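PDB 3N6X: putative glutathionylspermidine synthase from Methylobacillus flagellatus, which is of unproven function but probably joins an acid to an amine at the expense of ATP, as ATP-grasp ligases do. Local coordinates for residues A[424-432]-A[445-456]. Numbering follows the deposited sequence.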
loop_
_atom_site.group_PDB
_atom_site.type_symbol
_atom_site.label_atom_id
_atom_site.label_comp_id
_atom_site.label_asym_id
_atom_site.label_seq_id
_atom_site.Cartn_x
_atom_site.Cartn_y
_atom_site.Cartn_z
ATOM N N PRO A 424 5.078 -24.325 -0.422
ATOM C CA PRO A 424 4.786 -23.054 -1.104
ATOM C C PRO A 424 3.467 -22.432 -0.646
ATOM O O PRO A 424 2.467 -23.139 -0.502
ATOM C CB PRO A 424 4.719 -23.459 -2.587
ATOM C CG PRO A 424 5.411 -24.777 -2.671
ATOM C CD PRO A 424 5.112 -25.450 -1.379
ATOM N N ARG A 425 3.481 -21.107 -0.371
ATOM C CA ARG A 425 2.291 -20.341 0.015
ATOM C C ARG A 425 2.220 -19.026 -0.760
ATOM O O ARG A 425 3.255 -18.458 -1.111
ATOM C CB ARG A 425 2.233 -20.100 1.530
ATOM C CG ARG A 425 1.948 -21.364 2.353
ATOM C CD ARG A 425 0.580 -21.948 2.054
ATOM N NE ARG A 425 0.256 -23.092 2.912
ATOM C CZ ARG A 425 0.522 -24.358 2.601
ATOM N NH1 ARG A 425 1.176 -24.652 1.483
ATOM N NH2 ARG A 425 0.166 -25.338 3.421
ATOM N N HIS A 426 0.999 -18.564 -1.061
ATOM C CA HIS A 426 0.780 -17.355 -1.857
ATOM C C HIS A 426 1.157 -16.073 -1.112
ATOM O O HIS A 426 0.827 -15.909 0.063
ATOM C CB HIS A 426 -0.665 -17.300 -2.381
ATOM C CG HIS A 426 -1.007 -18.429 -3.311
ATOM N ND1 HIS A 426 -0.398 -18.555 -4.554
ATOM C CD2 HIS A 426 -1.888 -19.443 -3.153
ATOM C CE1 HIS A 426 -0.916 -19.645 -5.098
ATOM N NE2 HIS A 426 -1.819 -20.211 -4.295
ATOM N N VAL A 427 1.866 -15.172 -1.805
ATOM C CA VAL A 427 2.306 -13.885 -1.238
ATOM C C VAL A 427 1.935 -12.712 -2.137
ATOM O O VAL A 427 1.830 -12.866 -3.364
ATOM C CB VAL A 427 3.844 -13.856 -0.953
ATOM C CG1 VAL A 427 4.213 -14.726 0.242
ATOM C CG2 VAL A 427 4.651 -14.248 -2.193
ATOM N N ASP A 428 1.874 -11.519 -1.548
ATOM C CA ASP A 428 1.784 -10.282 -2.303
ATOM C C ASP A 428 2.787 -9.263 -1.732
ATOM O O ASP A 428 3.351 -9.496 -0.653
ATOM C CB ASP A 428 0.340 -9.753 -2.406
ATOM C CG ASP A 428 -0.178 -8.968 -1.223
ATOM O OD1 ASP A 428 0.488 -8.968 -0.173
ATOM O OD2 ASP A 428 -1.268 -8.374 -1.342
ATOM N N LEU A 429 3.055 -8.182 -2.475
ATOM C CA LEU A 429 4.090 -7.226 -2.125
ATOM C C LEU A 429 3.578 -5.782 -2.150
ATOM O O LEU A 429 2.987 -5.355 -3.147
ATOM C CB LEU A 429 5.241 -7.397 -3.141
ATOM C CG LEU A 429 6.615 -6.926 -2.708
ATOM C CD1 LEU A 429 7.228 -7.885 -1.679
ATOM C CD2 LEU A 429 7.531 -6.783 -3.901
ATOM N N ARG A 430 3.842 -5.017 -1.084
ATOM C CA ARG A 430 3.489 -3.602 -1.061
ATOM C C ARG A 430 4.696 -2.669 -0.808
ATOM O O ARG A 430 5.000 -2.352 0.340
ATOM C CB ARG A 430 2.332 -3.298 -0.084
ATOM C CG ARG A 430 1.826 -1.841 -0.206
ATOM C CD ARG A 430 0.933 -1.412 0.942
ATOM N NE ARG A 430 -0.476 -1.705 0.673
ATOM C CZ ARG A 430 -1.492 -1.148 1.324
ATOM N NH1 ARG A 430 -1.267 -0.251 2.277
ATOM N NH2 ARG A 430 -2.740 -1.480 1.026
ATOM N N PRO A 431 5.365 -2.168 -1.868
ATOM C CA PRO A 431 6.379 -1.130 -1.652
ATOM C C PRO A 431 5.703 0.252 -1.504
ATOM O O PRO A 431 4.512 0.398 -1.804
ATOM C CB PRO A 431 7.248 -1.218 -2.908
ATOM C CG PRO A 431 6.347 -1.755 -3.971
ATOM C CD PRO A 431 5.166 -2.443 -3.308
ATOM N N PHE A 432 6.453 1.254 -1.029
ATOM C CA PHE A 432 5.911 2.580 -0.770
ATOM C C PHE A 432 6.661 3.621 -1.568
ATOM O O PHE A 432 7.838 3.840 -1.329
ATOM C CB PHE A 432 5.970 2.899 0.742
ATOM C CG PHE A 432 5.153 1.953 1.599
ATOM C CD1 PHE A 432 5.675 0.723 2.004
ATOM C CD2 PHE A 432 3.846 2.270 1.964
ATOM C CE1 PHE A 432 4.905 -0.169 2.758
ATOM C CE2 PHE A 432 3.078 1.379 2.724
ATOM C CZ PHE A 432 3.611 0.166 3.113
ATOM N N ALA A 445 9.667 -3.563 1.297
ATOM C CA ALA A 445 8.240 -3.687 1.044
ATOM C C ALA A 445 7.573 -4.512 2.129
ATOM O O ALA A 445 8.224 -5.341 2.777
ATOM C CB ALA A 445 8.005 -4.350 -0.317
ATOM N N LEU A 446 6.263 -4.320 2.304
ATOM C CA LEU A 446 5.502 -5.168 3.184
ATOM C C LEU A 446 5.114 -6.409 2.382
ATOM O O LEU A 446 4.559 -6.284 1.307
ATOM C CB LEU A 446 4.238 -4.439 3.700
ATOM C CG LEU A 446 3.197 -5.324 4.435
ATOM C CD1 LEU A 446 3.793 -5.963 5.695
ATOM C CD2 LEU A 446 1.961 -4.538 4.776
ATOM N N CYS A 447 5.468 -7.588 2.865
ATOM C CA CYS A 447 5.075 -8.819 2.207
ATOM C C CYS A 447 4.056 -9.543 3.059
ATOM O O CYS A 447 4.285 -9.749 4.246
ATOM C CB CYS A 447 6.281 -9.697 1.908
ATOM S SG CYS A 447 5.864 -11.294 1.174
ATOM N N ARG A 448 2.907 -9.875 2.470
ATOM C CA ARG A 448 1.829 -10.583 3.159
ATOM C C ARG A 448 1.717 -11.980 2.608
ATOM O O ARG A 448 1.912 -12.188 1.405
ATOM C CB ARG A 448 0.509 -9.838 3.013
ATOM C CG ARG A 448 0.472 -8.518 3.766
ATOM C CD ARG A 448 -0.845 -7.813 3.561
ATOM N NE ARG A 448 -0.949 -7.223 2.224
ATOM C CZ ARG A 448 -2.086 -7.126 1.538
ATOM N NH1 ARG A 448 -3.223 -7.582 2.052
ATOM N NH2 ARG A 448 -2.098 -6.558 0.339
ATOM N N VAL A 449 1.468 -12.959 3.487
ATOM C CA VAL A 449 1.408 -14.369 3.078
ATOM C C VAL A 449 0.069 -15.026 3.451
ATOM O O VAL A 449 -0.451 -14.799 4.549
ATOM C CB VAL A 449 2.647 -15.177 3.603
ATOM C CG1 VAL A 449 2.751 -15.125 5.125
ATOM C CG2 VAL A 449 2.632 -16.623 3.102
ATOM N N ALA A 450 -0.499 -15.814 2.513
ATOM C CA ALA A 450 -1.726 -16.586 2.745
ATOM C C ALA A 450 -1.306 -17.963 3.274
ATOM O O ALA A 450 -0.900 -18.834 2.495
ATOM C CB ALA A 450 -2.514 -16.729 1.443
ATOM N N LEU A 451 -1.298 -18.111 4.610
ATOM C CA LEU A 451 -0.795 -19.302 5.310
ATOM C C LEU A 451 -1.571 -20.600 5.043
ATOM O O LEU A 451 -0.945 -21.654 4.901
ATOM C CB LEU A 451 -0.660 -19.031 6.827
ATOM C CG LEU A 451 0.313 -17.885 7.218
ATOM C CD1 LEU A 451 0.044 -17.384 8.621
ATOM C CD2 LEU A 451 1.763 -18.313 7.070
ATOM N N ARG A 452 -2.927 -20.534 4.985
ATOM C CA ARG A 452 -3.775 -21.716 4.745
ATOM C C ARG A 452 -3.527 -22.306 3.350
ATOM O O ARG A 452 -3.345 -21.553 2.389
ATOM C CB ARG A 452 -5.255 -21.366 4.934
ATOM C CG ARG A 452 -6.174 -22.589 5.033
ATOM C CD ARG A 452 -7.622 -22.234 4.744
ATOM N NE ARG A 452 -7.862 -22.022 3.312
ATOM C CZ ARG A 452 -8.828 -21.246 2.826
ATOM N NH1 ARG A 452 -9.647 -20.599 3.648
ATOM N NH2 ARG A 452 -8.978 -21.107 1.515
ATOM N N GLU A 453 -3.482 -23.654 3.246
ATOM C CA GLU A 453 -3.210 -24.344 1.976
ATOM C C GLU A 453 -4.275 -24.040 0.909
ATOM O O GLU A 453 -5.473 -24.157 1.176
ATOM C CB GLU A 453 -3.075 -25.858 2.195
ATOM C CG GLU A 453 -2.379 -26.577 1.049
ATOM C CD GLU A 453 -2.402 -28.090 1.143
ATOM O OE1 GLU A 453 -2.009 -28.626 2.204
ATOM O OE2 GLU A 453 -2.785 -28.740 0.144
ATOM N N GLY A 454 -3.818 -23.608 -0.266
ATOM C CA GLY A 454 -4.687 -23.271 -1.389
ATOM C C GLY A 454 -5.294 -21.879 -1.340
ATOM O O GLY A 454 -5.828 -21.403 -2.349
ATOM N N SER A 455 -5.215 -21.205 -0.168
ATOM C CA SER A 455 -5.786 -19.868 0.032
ATOM C C SER A 455 -5.055 -18.767 -0.743
ATOM O O SER A 455 -3.834 -18.816 -0.896
ATOM C CB SER A 455 -5.830 -19.519 1.516
ATOM O OG SER A 455 -6.406 -18.241 1.742
ATOM N N LEU A 456 -5.813 -17.754 -1.198
ATOM C CA LEU A 456 -5.279 -16.567 -1.874
ATOM C C LEU A 456 -5.617 -15.332 -1.041
ATOM O O LEU A 456 -5.441 -14.204 -1.494
ATOM C CB LEU A 456 -5.854 -16.445 -3.296
ATOM C CG LEU A 456 -5.507 -17.598 -4.242
ATOM C CD1 LEU A 456 -6.630 -17.863 -5.213
ATOM C CD2 LEU A 456 -4.216 -17.330 -4.978
#
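R425 reaches past the end of strand 446-450 into the bend formed by L451-E453. Its chain turns at chi2 (-64°), and R425 NE donates a hydrogen bond to L451 O (2.7 Å), which lies in the guanidinium plane, while CA and CB of E453 lie over one face, CA toward its rim; NH1 donates another to P424 O. Cut back to an alanine, this position would probably leave L451 O without its side-chain donor and open a gap beneath E453. On the neighbouring residue, the H426 ring is a flat floor for L456 CD2, which sits 3.7 Å from the ring centroid, over the face, in a CH-pi contact. S455 O meets the ring edge at H426 CD2. Beyond this end the strands pair antiparallel, R430 N bonding to L446 O, within the large mixed sheet of this circularly permuted ATP-grasp protein, 446-450 lying between 423-435 and 464-471. On one face V427 CG1 packs against V449 CB (3.7 Å), and the C447 sulfur fits against V427 CB; farther along, L429 CG meets the A445 methyl. D428 and R448 occupy the other face. R448 bends at chi3 (-74°), and D428 OD2 comes over one face of its guanidinium, 2.6 Å from R448 NH2 in a salt bridge, the two planes 60° apart. R430 NE makes its own salt bridge to D148, which R448 NH2 approaches only as a long, weak ion pair.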